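Local coordinates for protein C alpha-dehydrogenase (Sphingobium sp. SYK-6, PDB 4YA6) that is a nucleotide-binding oxidoreductase of the short-chain dehydrogenase/reductase family that binds NADH and probably oxidises a cyclic diol with NAD(+), at residues 63-68 and 112-117. Numbering follows the deposited sequence.
Sequences LDLTDR and MDVNVN
Thr66 sets its CB and methyl CG2 against the carboxylate of Asp113, CB standing 3.3 Å from Asp113 OD2, and the two side chains cross at about a right angle. Asp113 CG lies anti to the backbone N (chi1 -155°), which brings the carboxylate up to Thr66 while its OD1 stays within reach of Asn117, a turn further along the helix. Thr66 CG2 also reaches Val114 CG2 at 4.0 Å, while the other methyl, Val114 CG1, meets Leu65 CD2 at 4.1 Å. The hydroxyl of Thr66 turns back to its own segment: OG1 and the backbone N both donate to Asp64 OD1 from the same face of its carboxylate, the N-H closing an Asx turn within the type I turn Asp64-Asp67. This is the loop that follows strand 57-62 of the Rossmann-type SDR sheet; Asp64 and Leu65 bind NADH, and here the loop meets the long helix 105-133. Polar links between the segments run through water. One water donates to Thr66 O and, at 2.9 Å, to Asp113 OD1, which also receives Asn117 ND2 from above the carboxylate plane. With Asp113 replaced by an alanine, this water and the Asn117 amide are likely to lose their shared acceptor, and a gap would probably open beside the Thr66 methyl. A second water, in the guanidinium plane, accepts from Arg68 NH2 and donates to Asn117 OD1, both at 2.6 Å, bridging two planes turned 75° apart. Arg68 NH2 also forms a salt bridge with Asp109 of the second subunit, and its NE bonds Asn121 OD1, whose ND2 holds Leu65 O.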
loop_
_atom_site.group_PDB
_atom_site.type_symbol
_atom_site.label_atom_id
_atom_site.label_comp_id
_atom_site.label_asym_id
_atom_site.label_seq_id
_atom_site.Cartn_x
_atom_site.Cartn_y
_atom_site.Cartn_z
ATOM N N LEU A 63 11.139 -21.333 -10.430
ATOM C CA LEU A 63 9.838 -21.071 -9.828
ATOM C C LEU A 63 9.190 -19.802 -10.367
ATOM O O LEU A 63 9.805 -18.736 -10.380
ATOM C CB LEU A 63 9.979 -20.968 -8.305
ATOM C CG LEU A 63 8.755 -20.462 -7.531
ATOM C CD1 LEU A 63 7.578 -21.411 -7.704
ATOM C CD2 LEU A 63 9.089 -20.278 -6.060
ATOM N N ASP A 64 7.947 -19.937 -10.817
ATOM C CA ASP A 64 7.076 -18.796 -11.071
ATOM C C ASP A 64 6.306 -18.517 -9.784
ATOM O O ASP A 64 5.389 -19.257 -9.436
ATOM C CB ASP A 64 6.123 -19.092 -12.235
ATOM C CG ASP A 64 5.209 -17.920 -12.567
ATOM O OD1 ASP A 64 5.184 -16.926 -11.810
ATOM O OD2 ASP A 64 4.500 -18.003 -13.591
ATOM N N LEU A 65 6.674 -17.454 -9.076
ATOM C CA LEU A 65 6.160 -17.252 -7.724
ATOM C C LEU A 65 4.681 -16.855 -7.714
ATOM O O LEU A 65 4.064 -16.797 -6.649
ATOM C CB LEU A 65 7.000 -16.205 -6.983
ATOM C CG LEU A 65 6.769 -14.715 -7.237
ATOM C CD1 LEU A 65 7.713 -13.907 -6.357
ATOM C CD2 LEU A 65 6.954 -14.348 -8.696
ATOM N N THR A 66 4.114 -16.598 -8.891
ATOM C CA THR A 66 2.678 -16.346 -9.002
ATOM C C THR A 66 1.895 -17.658 -9.038
ATOM O O THR A 66 0.664 -17.655 -8.977
ATOM C CB THR A 66 2.325 -15.525 -10.261
ATOM O OG1 THR A 66 2.510 -16.326 -11.435
ATOM C CG2 THR A 66 3.183 -14.265 -10.349
ATOM N N ASP A 67 2.619 -18.771 -9.146
ATOM C CA ASP A 67 2.023 -20.105 -9.133
ATOM C C ASP A 67 2.068 -20.659 -7.712
ATOM O O ASP A 67 3.111 -21.116 -7.248
ATOM C CB ASP A 67 2.763 -21.035 -10.106
ATOM C CG ASP A 67 2.077 -22.388 -10.281
ATOM O OD1 ASP A 67 1.427 -22.879 -9.334
ATOM O OD2 ASP A 67 2.200 -22.972 -11.379
ATOM N N ARG A 68 0.927 -20.620 -7.029
ATOM C CA ARG A 68 0.851 -21.011 -5.624
ATOM C C ARG A 68 1.212 -22.476 -5.400
ATOM O O ARG A 68 1.908 -22.808 -4.438
ATOM C CB ARG A 68 -0.552 -20.726 -5.084
ATOM C CG ARG A 68 -0.774 -19.254 -4.779
ATOM C CD ARG A 68 -2.244 -18.874 -4.758
ATOM N NE ARG A 68 -2.416 -17.444 -4.510
ATOM C CZ ARG A 68 -3.587 -16.816 -4.507
ATOM N NH1 ARG A 68 -4.709 -17.485 -4.738
ATOM N NH2 ARG A 68 -3.636 -15.514 -4.268
ATOM N N MET A 112 0.889 -6.518 -10.417
ATOM C CA MET A 112 0.192 -6.867 -9.182
ATOM C C MET A 112 0.473 -8.315 -8.784
ATOM O O MET A 112 0.710 -8.613 -7.613
ATOM C CB MET A 112 -1.316 -6.659 -9.336
ATOM C CG MET A 112 -1.756 -5.216 -9.206
ATOM S SD MET A 112 -1.670 -4.631 -7.503
ATOM C CE MET A 112 -1.377 -2.900 -7.792
ATOM N N ASP A 113 0.448 -9.209 -9.762
ATOM C CA ASP A 113 0.611 -10.632 -9.489
ATOM C C ASP A 113 2.018 -10.927 -8.973
ATOM O O ASP A 113 2.192 -11.625 -7.976
ATOM C CB ASP A 113 0.315 -11.454 -10.751
ATOM C CG ASP A 113 -0.130 -12.876 -10.442
ATOM O OD1 ASP A 113 -0.401 -13.190 -9.264
ATOM O OD2 ASP A 113 -0.229 -13.681 -11.392
ATOM N N VAL A 114 3.030 -10.381 -9.638
ATOM C CA VAL A 114 4.405 -10.633 -9.226
ATOM C C VAL A 114 4.751 -9.903 -7.929
ATOM O O VAL A 114 5.236 -10.517 -6.982
ATOM C CB VAL A 114 5.411 -10.214 -10.317
ATOM C CG1 VAL A 114 6.844 -10.434 -9.840
ATOM C CG2 VAL A 114 5.158 -10.998 -11.595
ATOM N N ASN A 115 4.503 -8.597 -7.886
ATOM C CA ASN A 115 4.973 -7.776 -6.773
ATOM C C ASN A 115 4.165 -7.956 -5.495
ATOM O O ASN A 115 4.723 -7.892 -4.401
ATOM C CB ASN A 115 4.976 -6.298 -7.170
ATOM C CG ASN A 115 6.027 -5.981 -8.214
ATOM O OD1 ASN A 115 6.757 -6.866 -8.662
ATOM N ND2 ASN A 115 6.103 -4.716 -8.615
ATOM N N VAL A 116 2.860 -8.178 -5.624
ATOM C CA VAL A 116 2.007 -8.312 -4.446
ATOM C C VAL A 116 1.653 -9.773 -4.178
ATOM O O VAL A 116 1.940 -10.285 -3.100
ATOM C CB VAL A 116 0.715 -7.490 -4.581
ATOM C CG1 VAL A 116 -0.052 -7.495 -3.263
ATOM C CG2 VAL A 116 1.041 -6.061 -4.991
ATOM N N ASN A 117 1.029 -10.447 -5.138
ATOM C CA ASN A 117 0.665 -11.845 -4.928
ATOM C C ASN A 117 1.904 -12.714 -4.741
ATOM O O ASN A 117 1.871 -13.692 -3.996
ATOM C CB ASN A 117 -0.179 -12.379 -6.086
ATOM C CG ASN A 117 -1.646 -12.019 -5.956
ATOM O OD1 ASN A 117 -2.157 -11.826 -4.852
ATOM N ND2 ASN A 117 -2.334 -11.935 -7.087
HETATM O O HOH W 1 -0.581 -15.593 -7.728
HETATM O O HOH W 2 -1.659 -13.967 -3.432
#